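Local coordinates for uncharacterized protein (Neisseria meningitidis MC58, PDB 2R2A) that is the N-terminal domain of a zonular occludens toxin (Zot)-like membrane protein, has a P-loop NTPase-type fold and probably binds nucleotide, its exact function being unknown, at residues A5-I10 with R141-K146; V93-D98 with L129-K134. One frame throughout, in Å; residues are numbered along the deposited sequence. Where two conformers were deposited one is given.

Contact 1 (A5-I10 with R141-K146)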
ATOM      1  N   ALA A   5     -12.144   2.462  -6.573  1.00 36.11           N
ATOM      2  CA  ALA A   5     -10.891   1.965  -6.042  1.00 33.44           C
ATOM      3  C   ALA A   5      -9.686   2.630  -6.705  1.00 32.12           C
ATOM      4  O   ALA A   5      -9.713   2.977  -7.900  1.00 30.46           O
ATOM      5  CB  ALA A   5     -10.821   0.455  -6.189  1.00 33.73           C
ATOM      6  N   GLU A   6      -8.622   2.806  -5.931  1.00 29.70           N
ATOM      7  CA  GLU A   6      -7.401   3.315  -6.518  1.00 29.40           C
ATOM      8  C   GLU A   6      -6.164   2.645  -5.893  1.00 25.74           C
ATOM      9  O   GLU A   6      -6.294   1.889  -4.926  1.00 24.52           O
ATOM     10  CB  GLU A   6      -7.366   4.858  -6.433  1.00 29.61           C
ATOM     11  CG  GLU A   6      -6.906   5.415  -5.093  1.00 33.33           C
ATOM     12  CD  GLU A   6      -6.668   6.933  -5.112  1.00 34.11           C
ATOM     13  OE1 GLU A   6      -7.059   7.602  -6.097  1.00 39.76           O
ATOM     14  OE2 GLU A   6      -6.098   7.456  -4.124  1.00 39.69           O
ATOM     15  N   ILE A   7      -5.006   2.902  -6.498  1.00 23.50           N
ATOM     16  CA  ILE A   7      -3.714   2.477  -5.967  1.00 21.59           C
ATOM     17  C   ILE A   7      -2.944   3.708  -5.480  1.00 20.18           C
ATOM     18  O   ILE A   7      -2.712   4.659  -6.228  1.00 19.21           O
ATOM     19  CB  ILE A   7      -2.833   1.714  -6.979  1.00 22.18           C
ATOM     20  CG1 ILE A   7      -3.585   0.490  -7.514  1.00 22.63           C
ATOM     21  CG2 ILE A   7      -1.479   1.314  -6.291  1.00 21.17           C
ATOM     22  CD1 ILE A   7      -2.777  -0.329  -8.514  1.00 22.48           C
ATOM     23  N   CYS A   8      -2.558   3.641  -4.218  1.00 18.45           N
ATOM     24  CA  CYS A   8      -1.862   4.716  -3.526  1.00 17.41           C
ATOM     25  C   CYS A   8      -0.472   4.217  -3.147  1.00 16.94           C
ATOM     26  O   CYS A   8      -0.324   3.121  -2.567  1.00 17.76           O
ATOM     27  CB  CYS A   8      -2.644   5.103  -2.269  1.00 17.15           C
ATOM     28  SG  CYS A   8      -1.790   6.332  -1.235  1.00 21.11           S
ATOM     29  N   LEU A   9       0.535   5.037  -3.440  1.00 16.00           N
ATOM     30  CA  LEU A   9       1.934   4.737  -3.113  1.00 14.58           C
ATOM     31  C   LEU A   9       2.444   5.637  -1.964  1.00 14.64           C
ATOM     32  O   LEU A   9       2.224   6.866  -1.984  1.00 15.06           O
ATOM     33  CB  LEU A   9       2.784   4.923  -4.360  1.00 14.24           C
ATOM     34  CG  LEU A   9       4.311   4.848  -4.239  1.00 13.64           C
ATOM     35  CD1 LEU A   9       4.795   3.475  -3.735  1.00 15.90           C
ATOM     36  CD2 LEU A   9       4.972   5.160  -5.587  1.00 14.06           C
ATOM     37  N   ILE A  10       3.106   5.046  -0.967  1.00 13.67           N
ATOM     38  CA  ILE A  10       3.710   5.834   0.076  1.00 15.83           C
ATOM     39  C   ILE A  10       5.207   5.477   0.100  1.00 14.53           C
ATOM     40  O   ILE A  10       5.571   4.311   0.259  1.00 14.97           O
ATOM     41  CB  ILE A  10       3.064   5.611   1.430  1.00 16.85           C
ATOM     42  CG1 ILE A  10       1.559   6.009   1.454  1.00 17.18           C
ATOM     43  CG2 ILE A  10       3.861   6.448   2.467  1.00 15.80           C
ATOM     44  CD1 ILE A  10       0.757   5.353   2.651  1.00 19.29           C
ATOM     45  N   ARG A 141       3.529   0.976 -10.956  1.00 18.62           N
ATOM     46  CA  ARG A 141       3.723   2.423 -10.810  0.60 18.53           C
ATOM     47  C   ARG A 141       2.833   3.218 -11.751  1.00 18.91           C
ATOM     48  O   ARG A 141       2.293   4.286 -11.383  1.00 18.74           O
ATOM     49  CB  ARG A 141       5.185   2.791 -11.050  0.60 17.89           C
ATOM     50  CG  ARG A 141       6.077   2.500  -9.861  0.60 15.82           C
ATOM     51  CD  ARG A 141       7.486   3.004 -10.101  0.60 12.60           C
ATOM     52  NE  ARG A 141       8.414   1.992 -10.660  0.60 10.02           N
ATOM     53  CZ  ARG A 141       9.441   2.297 -11.453  0.60 14.07           C
ATOM     54  NH1 ARG A 141       9.623   3.561 -11.820  0.60 13.79           N
ATOM     55  NH2 ARG A 141      10.280   1.350 -11.903  0.60 12.20           N
ATOM     56  N   THR A 142       2.678   2.708 -12.977  1.00 18.73           N
ATOM     57  CA  THR A 142       1.845   3.376 -13.985  0.60 19.07           C
ATOM     58  C   THR A 142       0.385   3.538 -13.533  1.00 18.55           C
ATOM     59  O   THR A 142      -0.315   4.429 -14.000  1.00 18.69           O
ATOM     60  CB  THR A 142       1.918   2.662 -15.368  0.60 18.84           C
ATOM     61  OG1 THR A 142       1.536   3.572 -16.402  0.60 20.57           O
ATOM     62  CG2 THR A 142       0.990   1.446 -15.417  0.60 19.55           C
ATOM     63  N   LEU A 143      -0.063   2.661 -12.640  1.00 17.70           N
ATOM     64  CA  LEU A 143      -1.449   2.658 -12.159  1.00 17.74           C
ATOM     65  C   LEU A 143      -1.700   3.527 -10.929  1.00 17.53           C
ATOM     66  O   LEU A 143      -2.857   3.747 -10.542  1.00 18.67           O
ATOM     67  CB  LEU A 143      -1.881   1.231 -11.855  1.00 18.22           C
ATOM     68  CG  LEU A 143      -1.841   0.274 -13.032  1.00 16.91           C
ATOM     69  CD1 LEU A 143      -1.834  -1.097 -12.419  1.00 20.22           C
ATOM     70  CD2 LEU A 143      -3.012   0.497 -14.023  1.00 18.39           C
ATOM     71  N   VAL A 144      -0.640   4.047 -10.335  1.00 16.25           N
ATOM     72  CA  VAL A 144      -0.748   4.821  -9.094  1.00 16.61           C
ATOM     73  C   VAL A 144      -1.466   6.114  -9.401  1.00 16.18           C
ATOM     74  O   VAL A 144      -1.139   6.769 -10.397  1.00 16.71           O
ATOM     75  CB  VAL A 144       0.669   5.123  -8.502  1.00 17.28           C
ATOM     76  CG1 VAL A 144       0.568   6.181  -7.355  1.00 16.70           C
ATOM     77  CG2 VAL A 144       1.335   3.826  -8.055  1.00 17.15           C
ATOM     78  N   ARG A 145      -2.439   6.476  -8.569  1.00 15.57           N
ATOM     79  CA  ARG A 145      -3.202   7.738  -8.724  1.00 16.90           C
ATOM     80  C   ARG A 145      -3.059   8.668  -7.507  1.00 16.29           C
ATOM     81  O   ARG A 145      -3.629   9.753  -7.470  1.00 14.30           O
ATOM     82  CB  ARG A 145      -4.683   7.461  -9.044  1.00 17.28           C
ATOM     83  CG  ARG A 145      -4.882   7.029 -10.492  1.00 19.08           C
ATOM     84  CD  ARG A 145      -6.377   7.082 -10.883  1.00 29.26           C
ATOM     85  NE  ARG A 145      -6.654   6.285 -12.079  1.00 34.65           N
ATOM     86  CZ  ARG A 145      -7.000   6.783 -13.268  1.00 37.66           C
ATOM     87  NH1 ARG A 145      -7.129   8.103 -13.444  1.00 36.29           N
ATOM     88  NH2 ARG A 145      -7.232   5.950 -14.281  1.00 38.67           N
ATOM     89  N   LYS A 146      -2.291   8.224  -6.514  1.00 16.45           N
ATOM     90  CA  LYS A 146      -1.915   9.085  -5.390  1.00 18.29           C
ATOM     91  C   LYS A 146      -0.549   8.627  -4.849  1.00 16.47           C
ATOM     92  O   LYS A 146      -0.355   7.458  -4.528  1.00 16.59           O
ATOM     93  CB  LYS A 146      -3.004   9.099  -4.288  1.00 17.91           C
ATOM     94  CG  LYS A 146      -2.618   9.919  -3.027  1.00 21.06           C
ATOM     95  CD  LYS A 146      -3.847  10.389  -2.218  1.00 22.92           C
ATOM     96  CE  LYS A 146      -4.439   9.312  -1.252  1.00 28.35           C
ATOM     97  NZ  LYS A 146      -5.263   9.874  -0.041  1.00 23.88           N
TER
HETATM   98  O   HOH W   1      -5.220   3.978  -9.079  1.00 33.48           O
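I7 lays its CD1 methyl against L143, 3.8 Å from L143 CB, the two side chains slanting past each other; its CG2 branch, anti to the backbone N, comes within 4.2 Å of V144 CG2, the two side chains crossing at about a right angle. V144 CG1 reaches on to L9 CB at 3.9 Å, so the valine touches both I7 and L9. Two nearly straight backbone bonds join the chains: R145 N to I7 O at 3.0 Å and L9 N to K146 O at 2.8 Å. A water links I7 N, from which it accepts, to L143 O, to which it donates; the chain then turns a corner at R145. K146, bent at chi3 (82°), passes the E6 carboxylate, K146 CB 3.5 Å from E6 OE2, and brings its CE to C8 SG at 4.0 Å, while its NZ bonds to Y148 OH. K146 N is buried without a partner. The contact joins strand 7-11, which leads into the probable P-loop, to its parallel neighbour 144-152 in the central sheet. It relies on backbone bonds, a bridging water and apolar packing; E6 OE2 and K146 NZ, 4.8 Å apart, form no salt bridge, and any attraction between them is probably long-range.

Contact 2 (V93-D98 with L129-K134)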
ATOM      1  N   VAL A  93       0.321  -3.204   1.493  1.00 20.63           N
ATOM      2  CA  VAL A  93       1.483  -4.072   1.410  1.00 19.98           C
ATOM      3  C   VAL A  93       2.669  -3.221   1.837  1.00 20.86           C
ATOM      4  O   VAL A  93       3.020  -2.250   1.176  1.00 19.75           O
ATOM      5  CB  VAL A  93       1.640  -4.667  -0.009  1.00 20.68           C
ATOM      6  CG1 VAL A  93       2.944  -5.419  -0.135  1.00 20.07           C
ATOM      7  CG2 VAL A  93       0.453  -5.648  -0.327  1.00 19.58           C
ATOM      8  N   ASP A  94       3.252  -3.554   2.971  1.00 21.27           N
ATOM      9  CA  ASP A  94       4.467  -2.877   3.418  1.00 21.91           C
ATOM     10  C   ASP A  94       5.687  -3.526   2.708  1.00 21.76           C
ATOM     11  O   ASP A  94       5.723  -4.765   2.471  1.00 22.08           O
ATOM     12  CB  ASP A  94       4.577  -2.973   4.944  1.00 22.48           C
ATOM     13  CG  ASP A  94       5.701  -2.116   5.497  1.00 28.61           C
ATOM     14  OD1 ASP A  94       5.955  -1.044   4.917  1.00 32.17           O
ATOM     15  OD2 ASP A  94       6.326  -2.505   6.500  1.00 32.31           O
ATOM     16  N   GLU A  95       6.675  -2.706   2.382  1.00 20.83           N
ATOM     17  CA  GLU A  95       7.884  -3.155   1.642  1.00 21.43           C
ATOM     18  C   GLU A  95       7.439  -3.931   0.400  1.00 20.80           C
ATOM     19  O   GLU A  95       7.793  -5.088   0.201  1.00 19.96           O
ATOM     20  CB  GLU A  95       8.840  -3.976   2.542  1.00 21.77           C
ATOM     21  CG  GLU A  95       9.580  -3.115   3.643  1.00 25.85           C
ATOM     22  CD  GLU A  95      10.447  -1.916   3.090  1.00 25.59           C
ATOM     23  OE1 GLU A  95      11.504  -2.117   2.479  1.00 25.09           O
ATOM     24  OE2 GLU A  95      10.052  -0.744   3.277  1.00 30.46           O
ATOM     25  N   ALA A  96       6.640  -3.259  -0.421  1.00 20.44           N
ATOM     26  CA  ALA A  96       5.934  -3.878  -1.522  1.00 20.16           C
ATOM     27  C   ALA A  96       6.826  -4.446  -2.616  1.00 19.24           C
ATOM     28  O   ALA A  96       6.318  -5.171  -3.479  1.00 19.07           O
ATOM     29  CB  ALA A  96       4.950  -2.863  -2.145  1.00 19.95           C
ATOM     30  N   GLN A  97       8.111  -4.054  -2.643  1.00 19.13           N
ATOM     31  CA  GLN A  97       9.052  -4.594  -3.609  1.00 20.13           C
ATOM     32  C   GLN A  97       9.218  -6.102  -3.426  1.00 21.16           C
ATOM     33  O   GLN A  97       9.693  -6.767  -4.316  1.00 21.49           O
ATOM     34  CB  GLN A  97      10.434  -3.876  -3.550  1.00 19.57           C
ATOM     35  CG  GLN A  97      11.300  -4.106  -2.323  1.00 20.56           C
ATOM     36  CD  GLN A  97      10.962  -3.215  -1.112  1.00 22.78           C
ATOM     37  OE1 GLN A  97       9.917  -2.611  -1.049  1.00 21.28           O
ATOM     38  NE2 GLN A  97      11.874  -3.158  -0.146  1.00 24.01           N
ATOM     39  N   ASP A  98       8.769  -6.629  -2.288  1.00 21.73           N
ATOM     40  CA  ASP A  98       8.766  -8.081  -2.038  1.00 23.38           C
ATOM     41  C   ASP A  98       7.716  -8.828  -2.863  1.00 23.89           C
ATOM     42  O   ASP A  98       7.832 -10.054  -3.046  1.00 24.07           O
ATOM     43  CB  ASP A  98       8.535  -8.358  -0.544  1.00 23.81           C
ATOM     44  CG  ASP A  98       9.703  -7.901   0.306  1.00 24.60           C
ATOM     45  OD1 ASP A  98      10.791  -7.612  -0.264  1.00 28.74           O
ATOM     46  OD2 ASP A  98       9.550  -7.803   1.534  1.00 24.64           O
ATOM     47  N   LEU A 129       3.642   0.532   0.272  1.00 17.75           N
ATOM     48  CA  LEU A 129       4.653   1.333   0.954  1.00 17.94           C
ATOM     49  C   LEU A 129       6.000   0.762   0.552  1.00 17.98           C
ATOM     50  O   LEU A 129       6.170  -0.497   0.457  1.00 17.15           O
ATOM     51  CB  LEU A 129       4.493   1.199   2.477  1.00 18.64           C
ATOM     52  CG  LEU A 129       3.319   1.930   3.142  1.00 21.75           C
ATOM     53  CD1 LEU A 129       2.027   1.362   2.660  1.00 25.17           C
ATOM     54  CD2 LEU A 129       3.446   1.786   4.679  1.00 20.28           C
ATOM     55  N   THR A 130       6.969   1.647   0.280  1.00 16.20           N
ATOM     56  CA  THR A 130       8.273   1.100  -0.021  1.00 18.02           C
ATOM     57  C   THR A 130       9.231   2.257   0.232  1.00 16.24           C
ATOM     58  O   THR A 130       8.777   3.392   0.469  1.00 16.56           O
ATOM     59  CB  THR A 130       8.381   0.528  -1.491  1.00 17.98           C
ATOM     60  OG1 THR A 130       9.694  -0.056  -1.679  1.00 20.13           O
ATOM     61  CG2 THR A 130       8.210   1.638  -2.529  1.00 20.14           C
ATOM     62  N   GLN A 131      10.528   1.987   0.158  1.00 15.90           N
ATOM     63  CA  GLN A 131      11.503   3.000   0.432  1.00 16.09           C
ATOM     64  C   GLN A 131      11.737   3.930  -0.766  1.00 18.53           C
ATOM     65  O   GLN A 131      12.158   5.089  -0.568  1.00 19.05           O
ATOM     66  CB  GLN A 131      12.842   2.344   0.840  1.00 16.46           C
ATOM     67  CG  GLN A 131      12.670   1.675   2.195  1.00 17.26           C
ATOM     68  CD  GLN A 131      13.854   0.834   2.574  1.00 15.72           C
ATOM     69  OE1 GLN A 131      14.943   1.350   2.657  1.00 14.98           O
ATOM     70  NE2 GLN A 131      13.634  -0.485   2.790  1.00 16.83           N
ATOM     71  N   GLY A 132      11.508   3.444  -1.981  1.00 17.55           N
ATOM     72  CA  GLY A 132      11.744   4.281  -3.167  1.00 18.67           C
ATOM     73  C   GLY A 132      10.902   3.726  -4.309  1.00 18.76           C
ATOM     74  O   GLY A 132      10.781   2.505  -4.459  1.00 19.13           O
ATOM     75  N   PRO A 133      10.334   4.618  -5.139  1.00 18.44           N
ATOM     76  CA  PRO A 133       9.407   4.108  -6.152  1.00 17.95           C
ATOM     77  C   PRO A 133      10.086   3.114  -7.131  1.00 16.85           C
ATOM     78  O   PRO A 133       9.445   2.180  -7.573  1.00 17.47           O
ATOM     79  CB  PRO A 133       8.968   5.384  -6.929  1.00 18.58           C
ATOM     80  CG  PRO A 133       9.428   6.500  -6.167  1.00 19.93           C
ATOM     81  CD  PRO A 133      10.522   6.088  -5.206  1.00 18.61           C
ATOM     82  N   LYS A 134      11.372   3.311  -7.441  1.00 16.95           N
ATOM     83  CA  LYS A 134      12.023   2.485  -8.487  1.00 17.39           C
ATOM     84  C   LYS A 134      12.336   1.052  -8.052  1.00 18.09           C
ATOM     85  O   LYS A 134      12.858   0.264  -8.837  1.00 17.73           O
ATOM     86  CB  LYS A 134      13.270   3.177  -9.012  1.00 16.69           C
ATOM     87  CG  LYS A 134      12.925   4.507  -9.727  1.00 19.20           C
ATOM     88  CD  LYS A 134      14.198   5.194 -10.122  1.00 20.21           C
ATOM     89  CE  LYS A 134      13.909   6.250 -11.180  1.00 24.67           C
ATOM     90  NZ  LYS A 134      15.066   7.168 -11.417  1.00 22.43           N
TER
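L129 CB lies 3.6 Å from D94 OD1, the side chains slanting past each other where the 93-98 chain leaves its strand. The tight part holds the buried L129, A96 and T130: L129 N gives a nearly straight bond to V93 O at 3.0 Å, and A96 N returns one to L129 O at 2.9 Å. T130 OG1 donates to Q97 OE1 at 2.6 Å, from above the carbonyl plane of Q97 rather than on a lone pair. On the partly exposed side stand E95, Q97 and Q131. E95, bent at chi2 (-58°), folds its carboxylate back so that E95 OE1 accepts an N-H from each of two amides, on opposite faces of the carboxylate plane. Q131 NE2 comes to E95 OE1 at 2.7 Å on the syn side, tilted out of that plane, and Q97 NE2 at 2.8 Å from above it; E95 OE1 lies nearly in the amide plane of each glutamine. The Q97 amide is therefore held at both ends, which fixes its rotation and links E95 to T130. D94 and E95 after a hydrophobic strand, with a bound sulfate about 6 Å from the D94 side chain, are consistent with a Walker B-type strand end. The contact lies at the C-terminal ends of neighbouring parallel strands 90-93 and 125-130, L129 resting on I10 and T130 on L9 and T11 of strand 7-11, Q131 against P14 of the probable P-loop.

From the N terminus the chain runs at once into strand 7-11, which meets residues 141-146 in contact 1, 131 residues on, so that contact closes the long loop. Within it, residues 93-98 and 129-134 meet in contact 2, closing a shorter loop, with 30 residues between its segments, that lies wholly inside the longer one; the two nest and do not cross. Strand 7-11 sits between strands 125-130 and 144-152, so contact 1 ties its one flank, while contact 2 joins strand 125-130 on its other flank to strand 90-93. The two contacts touch, with a probable hydrogen bond from T130 N to I10 O and R141 packing against P133 and K134.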